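Local coordinates for protein probable aminotransferase (Pseudomonas aeruginosa, PDB 5YKR) that is probably a class-III aminotransferase, a pyridoxal-phosphate-dependent enzyme of the aminotransferase superfamily, built as a two-chain assembly, at residues G107-L112 and G327-N332; R353-L358 and T433-R438; A359-A364 and E440-H445. One frame throughout, in Å; residues are numbered along the deposited sequence. Where two conformers were deposited one is given.

Interaction 1. Residues G107-L112 and G327-N332; sequences GSTLML and GTLAGN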
# COMPACT_ATOMS: atom_id res chain seq x y z
N GLY A 107 -9.26 17.75 -5.76
CA GLY A 107 -8.32 16.86 -6.39
C GLY A 107 -7.57 16.01 -5.39
O GLY A 107 -6.76 16.52 -4.59
N SER A 108 -7.84 14.71 -5.45
CA SER A 108 -7.21 13.79 -4.50
C SER A 108 -5.91 13.19 -4.98
O SER A 108 -5.04 12.91 -4.16
CB SER A 108 -8.17 12.67 -4.12
OG SER A 108 -8.78 12.12 -5.25
N THR A 109 -5.81 12.91 -6.28
CA THR A 109 -4.59 12.26 -6.80
C THR A 109 -4.25 12.78 -8.18
O THR A 109 -4.97 12.55 -9.14
CB THR A 109 -4.63 10.72 -6.63
OG1 THR A 109 -3.28 10.21 -6.64
CG2 THR A 109 -5.55 10.00 -7.63
N LEU A 110 -3.13 13.53 -8.24
CA LEU A 110 -2.73 14.24 -9.46
C LEU A 110 -1.39 13.84 -10.01
O LEU A 110 -0.96 14.36 -11.03
CB LEU A 110 -2.74 15.74 -9.13
CG LEU A 110 -4.15 16.29 -8.82
CD1 LEU A 110 -4.05 17.00 -7.50
CD2 LEU A 110 -4.60 17.11 -10.01
N MET A 111 -0.70 12.94 -9.32
CA MET A 111 0.71 12.63 -9.58
C MET A 111 1.57 13.88 -9.44
O MET A 111 2.66 13.97 -10.02
CB MET A 111 0.90 11.93 -10.94
CG MET A 111 2.24 11.37 -11.27
SD MET A 111 3.02 10.44 -9.94
CE MET A 111 1.96 9.02 -9.77
N LEU A 112 1.11 14.81 -8.60
CA LEU A 112 1.76 16.10 -8.39
C LEU A 112 1.63 16.51 -6.94
O LEU A 112 0.70 16.12 -6.26
CB LEU A 112 1.12 17.17 -9.28
CG LEU A 112 1.39 17.05 -10.78
CD1 LEU A 112 0.43 17.90 -11.61
CD2 LEU A 112 2.82 17.39 -11.08
N GLY A 327 4.85 4.19 -5.68
CA GLY A 327 3.53 3.64 -5.94
C GLY A 327 2.66 4.77 -6.49
O GLY A 327 2.86 5.98 -6.17
N THR A 328 1.68 4.42 -7.31
CA THR A 328 0.94 5.42 -8.07
C THR A 328 0.18 6.43 -7.21
O THR A 328 0.11 7.61 -7.57
CB THR A 328 0.03 4.74 -9.09
OG1 THR A 328 0.80 3.79 -9.89
CG2 THR A 328 -0.67 5.76 -10.00
N LEU A 329 -0.37 5.99 -6.08
CA LEU A 329 -1.12 6.83 -5.21
C LEU A 329 -0.32 7.26 -3.99
O LEU A 329 -0.82 7.94 -3.09
CB LEU A 329 -2.46 6.24 -4.81
CG LEU A 329 -3.54 6.35 -5.89
CD1 LEU A 329 -3.32 5.41 -7.04
CD2 LEU A 329 -4.94 6.13 -5.34
N ALA A 330 0.98 6.90 -3.95
CA ALA A 330 1.81 7.35 -2.85
C ALA A 330 2.11 8.85 -2.93
O ALA A 330 2.45 9.38 -3.97
CB ALA A 330 3.11 6.58 -2.86
N GLY A 331 2.05 9.51 -1.77
CA GLY A 331 2.34 10.92 -1.70
C GLY A 331 1.30 11.79 -2.35
O GLY A 331 1.65 12.88 -2.87
N ASN A 332 0.05 11.34 -2.39
CA ASN A 332 -0.98 12.08 -3.09
C ASN A 332 -1.56 13.26 -2.29
O ASN A 332 -1.36 13.38 -1.09
CB ASN A 332 -2.04 11.17 -3.71
CG ASN A 332 -3.06 10.61 -2.81
OD1 ASN A 332 -3.30 11.06 -1.69
ND2 ASN A 332 -3.75 9.59 -3.37
O HOH W 1 -2.24 8.82 -8.65
O HOH W 2 0.75 15.40 -3.40

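Interaction 2. Residues R353-L358 and T433-R438; sequences RHMFQL and TCPATR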
# COMPACT_ATOMS: atom_id res chain seq x y z
N ARG A 353 -0.69 14.38 26.54
CA ARG A 353 -0.83 14.48 27.97
C ARG A 353 -2.08 13.77 28.45
O ARG A 353 -2.06 13.00 29.43
CB ARG A 353 -0.81 15.93 28.42
CG ARG A 353 -0.83 16.06 29.94
CD ARG A 353 -0.70 17.54 30.42
NE ARG A 353 0.22 18.36 29.62
CZ ARG A 353 -0.16 19.24 28.67
NH1 ARG A 353 -1.45 19.54 28.47
NH2 ARG A 353 0.76 19.86 27.98
N HIS A 354 -3.19 14.06 27.78
CA HIS A 354 -4.46 13.40 28.09
C HIS A 354 -4.36 11.89 27.88
O HIS A 354 -4.78 11.09 28.74
CB HIS A 354 -5.57 13.97 27.23
CG HIS A 354 -6.90 13.30 27.43
ND1 HIS A 354 -7.76 13.69 28.43
CD2 HIS A 354 -7.51 12.29 26.78
CE1 HIS A 354 -8.83 12.92 28.39
NE2 HIS A 354 -8.70 12.06 27.40
N MET A 355 -3.83 11.49 26.74
CA MET A 355 -3.70 10.05 26.45
C MET A 355 -2.86 9.33 27.51
O MET A 355 -3.19 8.21 27.93
CB MET A 355 -3.10 9.88 25.05
CG MET A 355 -4.04 10.30 23.93
SD MET A 355 -3.27 10.69 22.35
CE MET A 355 -2.66 9.08 21.86
N PHE A 356 -1.79 9.97 27.95
CA PHE A 356 -0.90 9.34 28.97
C PHE A 356 -1.62 9.21 30.32
O PHE A 356 -1.50 8.20 31.01
CB PHE A 356 0.35 10.18 29.22
CG PHE A 356 1.30 10.31 28.09
CD1 PHE A 356 1.30 9.43 27.02
CD2 PHE A 356 2.21 11.34 28.10
CE1 PHE A 356 2.22 9.54 26.00
CE2 PHE A 356 3.13 11.51 27.07
CZ PHE A 356 3.13 10.58 26.02
N GLN A 357 -2.37 10.25 30.71
CA GLN A 357 -3.08 10.18 31.98
C GLN A 357 -4.07 8.99 32.00
O GLN A 357 -4.15 8.21 32.97
CB GLN A 357 -3.83 11.51 32.23
CG GLN A 357 -4.73 11.52 33.46
CD GLN A 357 -5.55 12.78 33.52
OE1 GLN A 357 -6.78 12.77 33.30
NE2 GLN A 357 -4.90 13.87 33.84
N LEU A 358 -4.83 8.86 30.91
CA LEU A 358 -5.85 7.81 30.84
C LEU A 358 -5.19 6.43 30.72
O LEU A 358 -5.66 5.46 31.33
CB LEU A 358 -6.88 8.08 29.73
CG LEU A 358 -7.98 9.11 29.98
CD1 LEU A 358 -8.93 8.59 31.04
CD2 LEU A 358 -7.44 10.42 30.48
N THR A 433 -5.34 4.51 24.27
CA THR A 433 -6.15 5.69 24.57
C THR A 433 -5.97 6.75 23.49
O THR A 433 -4.95 6.78 22.80
CB THR A 433 -5.77 6.29 25.94
OG1 THR A 433 -4.42 6.69 25.90
CG2 THR A 433 -5.97 5.28 27.03
N CYS A 434 -7.01 7.57 23.31
CA CYS A 434 -7.00 8.67 22.37
C CYS A 434 -7.53 9.93 23.06
O CYS A 434 -7.99 9.85 24.20
CB CYS A 434 -7.82 8.33 21.11
SG CYS A 434 -9.56 8.20 21.34
N PRO A 435 -7.48 11.07 22.39
CA PRO A 435 -7.96 12.30 23.07
C PRO A 435 -9.42 12.26 23.51
O PRO A 435 -9.77 12.94 24.47
CB PRO A 435 -7.74 13.38 22.01
CG PRO A 435 -6.59 12.89 21.24
CD PRO A 435 -6.81 11.40 21.13
N ALA A 436 -10.25 11.43 22.82
CA ALA A 436 -11.67 11.29 23.15
C ALA A 436 -11.96 10.25 24.28
O ALA A 436 -13.09 10.18 24.77
CB ALA A 436 -12.46 10.95 21.92
N THR A 437 -10.96 9.46 24.67
CA THR A 437 -11.15 8.50 25.77
C THR A 437 -11.46 9.26 27.07
O THR A 437 -10.89 10.34 27.32
CB THR A 437 -9.93 7.59 25.95
OG1 THR A 437 -9.53 7.09 24.65
CG2 THR A 437 -10.22 6.46 26.95
N ARG A 438 -12.41 8.75 27.83
CA ARG A 438 -12.79 9.37 29.09
C ARG A 438 -12.45 8.45 30.26
O ARG A 438 -12.36 7.23 30.09
CB ARG A 438 -14.31 9.62 29.09
CG ARG A 438 -14.82 10.56 28.00
CD ARG A 438 -16.34 10.45 27.82
NE ARG A 438 -16.77 9.04 27.63
CZ ARG A 438 -18.03 8.60 27.47
NH1 ARG A 438 -19.06 9.45 27.45
NH2 ARG A 438 -18.25 7.29 27.30

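Interaction 3. Residues A359-A364 and E440-H445; sequences AAQLEA and EDVELH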
# COMPACT_ATOMS: atom_id res chain seq x y z
N ALA A 359 -4.10 6.35 29.95
CA ALA A 359 -3.37 5.08 29.82
C ALA A 359 -2.74 4.65 31.15
O ALA A 359 -2.75 3.47 31.49
CB ALA A 359 -2.36 5.16 28.70
N ALA A 360 -2.21 5.60 31.90
CA ALA A 360 -1.65 5.29 33.22
C ALA A 360 -2.71 4.78 34.15
O ALA A 360 -2.45 3.85 34.90
CB ALA A 360 -0.98 6.51 33.80
N GLN A 361 -3.91 5.36 34.09
CA GLN A 361 -5.03 4.91 34.90
C GLN A 361 -5.37 3.45 34.53
O GLN A 361 -5.60 2.61 35.38
CB GLN A 361 -6.24 5.84 34.71
CG GLN A 361 -7.55 5.46 35.44
CD GLN A 361 -8.80 6.19 34.91
OE1 GLN A 361 -8.67 7.17 34.16
NE2 GLN A 361 -10.01 5.72 35.29
N LEU A 362 -5.41 3.16 33.23
CA LEU A 362 -5.78 1.83 32.75
C LEU A 362 -4.72 0.81 33.19
O LEU A 362 -5.07 -0.28 33.70
CB LEU A 362 -5.96 1.88 31.21
CG LEU A 362 -6.58 0.62 30.58
CD1 LEU A 362 -7.36 1.01 29.31
CD2 LEU A 362 -5.52 -0.43 30.29
N GLU A 363 -3.45 1.17 33.03
CA GLU A 363 -2.32 0.34 33.44
C GLU A 363 -2.40 0.03 34.95
O GLU A 363 -2.28 -1.12 35.36
CB GLU A 363 -1.01 1.06 33.15
CG GLU A 363 0.24 0.32 33.64
CD GLU A 363 1.48 1.21 33.68
OE1 GLU A 363 1.37 2.45 33.51
OE2 GLU A 363 2.57 0.64 33.84
N ALA A 364 -2.59 1.05 35.75
CA ALA A 364 -2.66 0.88 37.22
C ALA A 364 -3.79 -0.07 37.61
O ALA A 364 -3.62 -0.92 38.50
CB ALA A 364 -2.79 2.23 37.89
N GLU A 440 -14.30 7.41 32.62
CA GLU A 440 -15.34 6.37 32.74
C GLU A 440 -15.13 5.17 31.83
O GLU A 440 -15.54 4.05 32.16
CB GLU A 440 -16.78 6.94 32.60
CG GLU A 440 -17.13 7.49 31.23
CD GLU A 440 -18.45 8.26 31.20
OE1 GLU A 440 -19.52 7.60 31.27
OE2 GLU A 440 -18.40 9.52 31.08
N ASP A 441 -14.53 5.42 30.67
CA ASP A 441 -14.30 4.35 29.71
C ASP A 441 -13.21 3.42 30.23
O ASP A 441 -13.31 2.19 30.12
CB ASP A 441 -13.80 4.94 28.39
CG ASP A 441 -14.77 5.89 27.73
OD1 ASP A 441 -15.99 5.79 27.97
OD2 ASP A 441 -14.26 6.77 26.96
N VAL A 442 -12.18 4.01 30.82
CA VAL A 442 -11.13 3.24 31.47
C VAL A 442 -11.69 2.43 32.65
O VAL A 442 -11.35 1.24 32.82
CB VAL A 442 -9.98 4.15 31.90
CG1 VAL A 442 -8.97 3.38 32.73
CG2 VAL A 442 -9.31 4.77 30.69
N GLU A 443 -12.55 3.06 33.45
CA GLU A 443 -13.16 2.35 34.57
C GLU A 443 -13.99 1.17 34.09
O GLU A 443 -13.99 0.09 34.74
CB GLU A 443 -13.99 3.36 35.42
CG GLU A 443 -13.11 4.38 36.13
CD GLU A 443 -13.79 5.73 36.53
OE1 GLU A 443 -15.06 5.87 36.52
OE2 GLU A 443 -13.03 6.68 36.87
N LEU A 444 -14.70 1.33 32.99
CA LEU A 444 -15.49 0.22 32.45
C LEU A 444 -14.57 -0.92 32.02
O LEU A 444 -14.79 -2.10 32.37
CB LEU A 444 -16.37 0.67 31.29
CG LEU A 444 -17.22 -0.41 30.59
CD1 LEU A 444 -18.22 -1.05 31.57
CD2 LEU A 444 -17.95 0.16 29.41
N HIS A 445 -13.54 -0.62 31.24
CA HIS A 445 -12.54 -1.64 30.92
C HIS A 445 -12.07 -2.38 32.16
O HIS A 445 -11.99 -3.62 32.19
CB HIS A 445 -11.34 -0.98 30.22
CG HIS A 445 -10.18 -1.92 30.00
ND1 HIS A 445 -9.15 -2.12 30.91
CD2 HIS A 445 -9.90 -2.72 28.95
CE1 HIS A 445 -8.32 -3.02 30.44
NE2 HIS A 445 -8.74 -3.38 29.22
O HOH W 3 -7.90 -1.16 33.47

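Interaction 1. Residues G107-L112 and G327-N332
Thr109 lies across the side chain of Asn332, its OG1 3.3 Å from Asn332 CB. Thr109 OG1 also donates to water 1 at 2.7 Å. That water donates in turn to Thr328 O at 2.9 Å and so ties the two loops together. OG1 stands anti to the backbone N of Thr109 (chi1 -157°), which aims it at the 327-332 loop. Met111 starts away from that loop, but its chain bends at chi2 and chi3. The bend carries Met111 CE back to 3.2 Å from Thr328 O. A second bridge runs through water 2, which donates to both Leu112 O and Gly331 O.

Two overlapping beta turns, type I from Gly327 to Ala330 and type II from Leu329 to Asn332, shape the 327-332 loop. They lead to Asn332, the N-cap of helix 333-346; Asn332 OD1 accepts a hydrogen bond from Gln335 N. This is part of the dimer interface of a fold-type I PLP enzyme. Asn332 ND2 makes a hydrogen bond to Gly291 O of the second subunit, and Ser108 OG makes one to Gly290 O of that subunit. Thr328 OG1 hydrogen-bonds to the LLP side chain of the second subunit.

Interaction 2. Residues R353-L358 and T433-R438
Helical residues 353-358 lie against the loop 433-438, with the CA atoms of Met355 and Thr433 5.3 Å apart. The loop follows strand 430-432 and makes a type I beta turn from Cys434 to Thr437. It then enters helix 439-456, with Arg438 at the N-cap position. The contact thus joins helix 349-372 to the strand-to-helix connection near the C-terminal end of the class-III aminotransferase chain.

His354 reaches over the turn. Its CG is anti to the backbone N (chi1 177°), which sends the ring out from the helix. His354 NE2 donates to Thr437 O at 2.8 Å, with an N-H...O angle of 156°. The acceptor lies almost in the ring plane. Cys434 O also sits at the ring edge, near CD2. Leu358 CD2, from one helical turn further on, lies over one face of the ring, toward its rim. The bond and the leucine together would restrict the rotation of the ring.

Met355 lays its side chain alongside Pro435, both pointing the same way, with Met355 SD 3.8 Å from Pro435 CD. Its CE bends round to Thr433 O, a buried carbonyl with no polar partner in the model. Met88 and Phe89 also pack on this methionine. Leu358 CD1 lies 3.6 Å from Arg438 C, where the loop passes into the helix.

Inside the turn, Cys434 N donates to Thr437 OG1 in a nearly straight bond. Thr433 OG1 has a weak hydrogen bond with Ala384 O. It also donates to Met355 O at 2.8 Å from Thr433 OG1, approaching this helix carbonyl from 31° off the carbonyl plane.

Interaction 3. Residues A359-A364 and E440-H445
Apolar packing carries most of this contact, and Val442 is at its centre. Val442 CG1 touches Leu362 CA at 3.5 Å and Leu362 CB at 3.7 Å. CG1 stands anti to the backbone N of Val442, which points the methyl at the facing helix. The same methyl meets the aliphatic part and the amide carbon of Gln361, with Gln361 CD 3.6 Å from Val442 CG1. Leu358, one turn earlier on helix 349-372, also packs on Val442.

The aromatic contact is a CH-pi interaction. Leu362 CD1 lies over one face of the His445 ring, 4.1 Å from its centroid and 18° off the ring normal. The two side chains cross at about a right angle. Leu362 CD2 sits nearer the CE1 corner of the ring. Val386 and Phe80 also touch Leu362, while Leu424 and Val366 touch His445.

The polar contacts are indirect or loose. Water 3 lies in the plane of the His445 ring, 3.0 Å from His445 ND1, and donates to Leu362 O. Gln361 reaches across with an extended chain. Gln361 NE2 lies 3.5 Å from Glu443 CG; the Gln361 amide and Glu443 carboxylate planes are 55° apart. Gln361 NE2 makes a weak hydrogen bond to Ala439 O, just before the second segment.

These groups join two nearly parallel helices, 349-372 and 439-456, of the class-III aminotransferase chain. The axes of the short segments pass 9.5 Å apart at a crossing angle of -18°. Direct contact between 359-364 and 440-445 rests mainly on methyl, methylene and ring surfaces, with the Gln361 amide at the edge. The segments thus meet chiefly by shape, while the polar groups turn to water 3 or to the chain just before 440-445.

Overall arrangement
Interactions 2 and 3 form one continuous packing region, with centres 10 Å apart. Both use helix 349-372. The partner segments also follow one another, as loop 433-438 runs into helix 439-456. The two contacts meet where Thr433 CG2 lies 3.6 Å from Ala359 N and where Leu358 O faces Val442 CG2. The second subunit touches neither. Interaction 1 is separate, about 33 Å from interaction 2 and 40 Å from interaction 3, centre to centre. It lies on the opposite side of the chain's centre from interaction 3. Of the three, only interaction 1 meets the second subunit, where Thr328 OG1 hydrogen-bonds to the side chain of its LLP.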